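Local coordinates for protein soluble secreted antigen MPT53 (Mycobacterium tuberculosis, PDB 1LU4) that probably catalyses the oxidation of reduced, unfolded secreted proteins, introducing disulfide bonds into them, and has a thioredoxin-like fold, at residues P54-V59 / G129-L134; A102-F105 / T111-F114. One frame throughout, in Å; residues are numbered along the deposited sequence.

Contact 1 of 2, residues P54-V59 / G129-L134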
loop_
_atom_site.group_PDB
_atom_site.type_symbol
_atom_site.label_atom_id
_atom_site.label_comp_id
_atom_site.label_asym_id
_atom_site.label_seq_id
_atom_site.Cartn_x
_atom_site.Cartn_y
_atom_site.Cartn_z
ATOM N N PRO A 54 14.430 -2.971 -1.914
ATOM C CA PRO A 54 13.826 -4.012 -2.749
ATOM C C PRO A 54 13.507 -5.305 -2.024
ATOM O O PRO A 54 12.680 -6.120 -2.492
ATOM C CB PRO A 54 14.827 -4.243 -3.886
ATOM C CG PRO A 54 16.113 -3.790 -3.258
ATOM C CD PRO A 54 15.768 -2.562 -2.414
ATOM N N ALA A 55 14.151 -5.546 -0.863
ATOM C CA ALA A 55 13.808 -6.781 -0.165
ATOM C C ALA A 55 12.558 -6.604 0.705
ATOM O O ALA A 55 12.161 -7.603 1.356
ATOM C CB ALA A 55 15.036 -7.228 0.576
ATOM N N VAL A 56 11.950 -5.430 0.781
ATOM C CA VAL A 56 10.640 -5.202 1.416
ATOM C C VAL A 56 9.638 -5.143 0.257
ATOM O O VAL A 56 9.858 -4.463 -0.765
ATOM C CB VAL A 56 10.631 -3.888 2.203
ATOM C CG1 VAL A 56 9.286 -3.562 2.802
ATOM C CG2 VAL A 56 11.683 -3.976 3.336
ATOM N N THR A 57 8.543 -5.895 0.382
ATOM C CA THR A 57 7.558 -5.946 -0.690
ATOM C C THR A 57 6.409 -4.955 -0.414
ATOM O O THR A 57 5.757 -5.049 0.606
ATOM C CB THR A 57 6.997 -7.371 -0.800
ATOM O OG1 THR A 57 8.119 -8.270 -1.013
ATOM C CG2 THR A 57 6.072 -7.502 -1.994
ATOM N N PHE A 58 6.276 -4.008 -1.308
ATOM C CA PHE A 58 5.257 -2.967 -1.166
ATOM C C PHE A 58 4.056 -3.337 -2.022
ATOM O O PHE A 58 4.195 -3.721 -3.184
ATOM C CB PHE A 58 5.792 -1.604 -1.676
ATOM C CG PHE A 58 6.784 -0.954 -0.723
ATOM C CD1 PHE A 58 8.060 -1.505 -0.560
ATOM C CD2 PHE A 58 6.427 0.185 -0.017
ATOM C CE1 PHE A 58 8.961 -0.897 0.313
ATOM C CE2 PHE A 58 7.324 0.813 0.852
ATOM C CZ PHE A 58 8.569 0.242 0.980
ATOM N N VAL A 59 2.853 -3.164 -1.443
ATOM C CA VAL A 59 1.615 -3.371 -2.165
ATOM C C VAL A 59 0.718 -2.209 -1.858
ATOM O O VAL A 59 0.333 -1.965 -0.726
ATOM C CB VAL A 59 0.951 -4.691 -1.773
ATOM C CG1 VAL A 59 -0.357 -4.907 -2.540
ATOM C CG2 VAL A 59 1.918 -5.856 -1.997
ATOM N N GLY A 129 12.544 5.349 7.759
ATOM C CA GLY A 129 12.890 4.753 9.039
ATOM C C GLY A 129 11.920 3.621 9.408
ATOM O O GLY A 129 12.401 2.607 9.925
ATOM N N ARG A 130 10.633 3.784 9.136
ATOM C CA ARG A 130 9.716 2.659 9.480
ATOM C C ARG A 130 10.047 1.420 8.650
ATOM O O ARG A 130 9.994 0.274 9.119
ATOM C CB ARG A 130 8.259 3.088 9.299
ATOM C CG ARG A 130 7.854 4.210 10.296
ATOM C CD ARG A 130 6.428 4.631 9.982
ATOM N NE ARG A 130 5.874 5.581 10.911
ATOM C CZ ARG A 130 5.389 5.315 12.127
ATOM N NH1 ARG A 130 5.337 4.111 12.657
ATOM N NH2 ARG A 130 4.913 6.357 12.824
ATOM N N VAL A 131 10.407 1.658 7.382
ATOM C CA VAL A 131 10.735 0.495 6.515
ATOM C C VAL A 131 12.047 -0.160 6.951
ATOM O O VAL A 131 12.113 -1.407 7.018
ATOM C CB VAL A 131 10.762 0.988 5.061
ATOM C CG1 VAL A 131 11.378 -0.062 4.148
ATOM C CG2 VAL A 131 9.334 1.330 4.625
ATOM N N ALA A 132 13.062 0.648 7.294
ATOM C CA ALA A 132 14.305 0.061 7.807
ATOM C C ALA A 132 14.039 -0.772 9.042
ATOM O O ALA A 132 14.747 -1.778 9.286
ATOM C CB ALA A 132 15.253 1.203 8.128
ATOM N N ALA A 133 13.091 -0.374 9.894
ATOM C CA ALA A 133 12.886 -1.088 11.163
ATOM C C ALA A 133 12.366 -2.496 10.915
ATOM O O ALA A 133 12.504 -3.348 11.770
ATOM C CB ALA A 133 11.884 -0.383 12.115
ATOM N N LEU A 134 11.761 -2.741 9.761
ATOM C CA LEU A 134 11.301 -4.120 9.472
ATOM C C LEU A 134 12.596 -4.992 9.403
ATOM O O LEU A 134 11.743 -6.186 9.693
ATOM C CB LEU A 134 10.401 -4.082 8.269
ATOM C CG LEU A 134 9.246 -3.086 8.202
ATOM C CD1 LEU A 134 8.533 -3.104 6.853
ATOM C CD2 LEU A 134 8.243 -3.402 9.317
#

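Contact 2 of 2, residues A102-F105 / T111-F114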
loop_
_atom_site.group_PDB
_atom_site.type_symbol
_atom_site.label_atom_id
_atom_site.label_comp_id
_atom_site.label_asym_id
_atom_site.label_seq_id
_atom_site.Cartn_x
_atom_site.Cartn_y
_atom_site.Cartn_z
ATOM N N ALA A 102 -3.340 5.044 4.463
ATOM C CA ALA A 102 -3.041 4.227 5.640
ATOM C C ALA A 102 -1.920 3.280 5.260
ATOM O O ALA A 102 -1.865 2.818 4.138
ATOM C CB ALA A 102 -4.224 3.411 6.124
ATOM N N PHE A 103 -1.041 2.996 6.214
ATOM C CA PHE A 103 0.053 2.054 6.065
ATOM C C PHE A 103 -0.082 0.899 7.050
ATOM O O PHE A 103 -0.415 1.154 8.213
ATOM C CB PHE A 103 1.380 2.727 6.350
ATOM C CG PHE A 103 1.823 3.827 5.425
ATOM C CD1 PHE A 103 1.326 5.125 5.627
ATOM C CD2 PHE A 103 2.718 3.565 4.426
ATOM C CE1 PHE A 103 1.767 6.139 4.807
ATOM C CE2 PHE A 103 3.165 4.589 3.592
ATOM C CZ PHE A 103 2.673 5.847 3.813
ATOM N N VAL A 104 0.262 -0.291 6.588
ATOM C CA VAL A 104 0.508 -1.423 7.465
ATOM C C VAL A 104 1.916 -1.883 7.194
ATOM O O VAL A 104 2.238 -2.291 6.097
ATOM C CB VAL A 104 -0.508 -2.549 7.293
ATOM C CG1 VAL A 104 -0.243 -3.653 8.292
ATOM C CG2 VAL A 104 -1.996 -2.078 7.417
ATOM N N PHE A 105 2.747 -1.874 8.260
ATOM C CA PHE A 105 4.155 -2.239 8.177
ATOM C C PHE A 105 4.317 -3.631 8.760
ATOM O O PHE A 105 4.174 -3.790 10.003
ATOM C CB PHE A 105 4.967 -1.213 8.962
ATOM C CG PHE A 105 5.000 0.152 8.333
ATOM C CD1 PHE A 105 5.850 0.444 7.287
ATOM C CD2 PHE A 105 4.119 1.134 8.808
ATOM C CE1 PHE A 105 5.855 1.670 6.701
ATOM C CE2 PHE A 105 4.116 2.397 8.232
ATOM C CZ PHE A 105 4.985 2.648 7.181
ATOM N N THR A 111 4.029 -9.877 12.683
ATOM C CA THR A 111 3.564 -8.719 13.447
ATOM C C THR A 111 3.571 -7.471 12.566
ATOM O O THR A 111 4.273 -7.432 11.544
ATOM C CB THR A 111 4.398 -8.511 14.721
ATOM O OG1 THR A 111 5.723 -8.145 14.316
ATOM C CG2 THR A 111 4.498 -9.755 15.616
ATOM N N SER A 112 2.750 -6.512 12.943
ATOM C CA SER A 112 2.586 -5.298 12.145
ATOM C C SER A 112 2.314 -4.085 13.038
ATOM O O SER A 112 1.947 -4.171 14.197
ATOM C CB SER A 112 1.489 -5.506 11.108
ATOM O OG SER A 112 0.225 -5.724 11.649
ATOM N N THR A 113 2.500 -2.940 12.430
ATOM C CA THR A 113 2.153 -1.647 12.959
ATOM C C THR A 113 1.449 -0.865 11.886
ATOM O O THR A 113 1.793 -0.953 10.721
ATOM C CB THR A 113 3.375 -0.876 13.425
ATOM O OG1 THR A 113 4.315 -0.849 12.369
ATOM C CG2 THR A 113 4.069 -1.669 14.504
ATOM N N PHE A 114 0.458 -0.104 12.267
ATOM C CA PHE A 114 -0.284 0.719 11.334
ATOM C C PHE A 114 -0.094 2.189 11.585
ATOM O O PHE A 114 0.133 2.634 12.737
ATOM C CB PHE A 114 -1.746 0.496 11.900
ATOM C CG PHE A 114 -2.784 1.317 11.186
ATOM C CD1 PHE A 114 -3.228 0.986 9.905
ATOM C CD2 PHE A 114 -3.350 2.459 11.725
ATOM C CE1 PHE A 114 -4.164 1.762 9.262
ATOM C CE2 PHE A 114 -4.295 3.233 11.090
ATOM C CZ PHE A 114 -4.728 2.899 9.808
HETATM O O HOH W 1 5.804 -3.429 12.267
#

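Contact 1 of 2, residues P54-V59 / G129-L134
In the thioredoxin fold the last helix lies against one face of the central sheet, and here V131 of helix 124-133, together with L134, packs on V56 and F58, at the entry to strand 57-62. The contact is wholly apolar, with no hydrogen bond between the two segments. V131 supplies two methyls for two separate partners. Its CG1, anti to the backbone N with chi1 at 168°, meets V56 CG2 at 4.0 Å, the two valine side chains crossing at a slant. The other branch, V131 CG2, reaches the far end of the phenylalanine ring, 3.9 Å from F58 CZ. F58 and V131 reach for each other from their own backbones, and the methyl stands obliquely to the ring, which meets it through its CZ end. F58 gets there through the length of its side chain rather than the direction in which it leaves the strand: with chi1 at -75°, CG stands beside the backbone N and the ring reaches toward the helix. V56, in the loop just before the strand, also uses both branches. While CG2 holds against V131, CG1 lies 4.1 Å from L134 CD1, and the two side chains meet at about a right angle. V56 thus fits against two residues three apart in the sequence, V131 and L134, which point to the same side. Around this patch, F58 also rests on L46, V49 and A50 of helix 37-52, V131 touches V49 as well, and V28 of strand 27-32 touches V56, F58 and V131. The C-terminal helix is thereby packed both on the sheet and against the helix 37-52.

Contact 2 of 2, residues A102-F105 / T111-F114
F114 and F105 have the most surface buried here, followed by T113. F105 and T113 form an antiparallel hydrogen-bonded pair: F105 N donates to T113 O at 2.8 Å, almost straight at 174°, and T113 N returns a bond to F105 O at 3.1 Å, less straight. F105 O also accepts a bond from a water, 2.8 Å away, that lies 3.0 Å from T113 OG1, so the water links the carbonyl of F105 to the hydroxyl of T113. Chi1 of T113, 52°, sets OG1 between the backbone N and the carbonyl carbon, where it packs beside F105 CB. The F105 ring turns its edge toward the T113 carbonyl oxygen, which lies near the ring plane. These strands, 102-106 and 112-115, make the beta hairpin at the margin of the five-stranded sheet of the thioredoxin fold, with 112-115 as its outermost strand within the chain. One step along, V104 and F114 are a non-hydrogen-bonded pair, their side chains sharing the face opposite to F105 and T113. F114 CA also approaches F103 O at 3.2 Å, a CA-H...O contact. F114 is modelled in two conformers; in the one described the ring extends over toward A102, with F114 CE1 3.5 Å from A102 CB, an approach that is doubtful beyond this copy, while V104 CG2 stands at the ring edge, 4.1 Å from F114 CD1. V104 CG1 turns the other way, to S112 CB at 3.8 Å.

Overall arrangement
F105 joins the two contacts, whose centres are about 11 Å apart. In contact 2 its backbone pairs with T113; its side chain, on the sheet face beneath helix 124-133, meets three residues of contact 1. R130 CD lies 3.7 Å from F105 CE2, L134 CD2 4.0 Å from F105 CB, and V131 CG2 4.1 Å from F105 CE1. The methyl of V131 that touches F58 therefore also touches F105. Both contacts also border helix 37-52, through F58 and V131 in contact 1 and F103 in contact 2. C36 just precedes that helix and C39 lies in its first turn; this CxxC pair is predicted to be redox-active and has no disulfide in this structure.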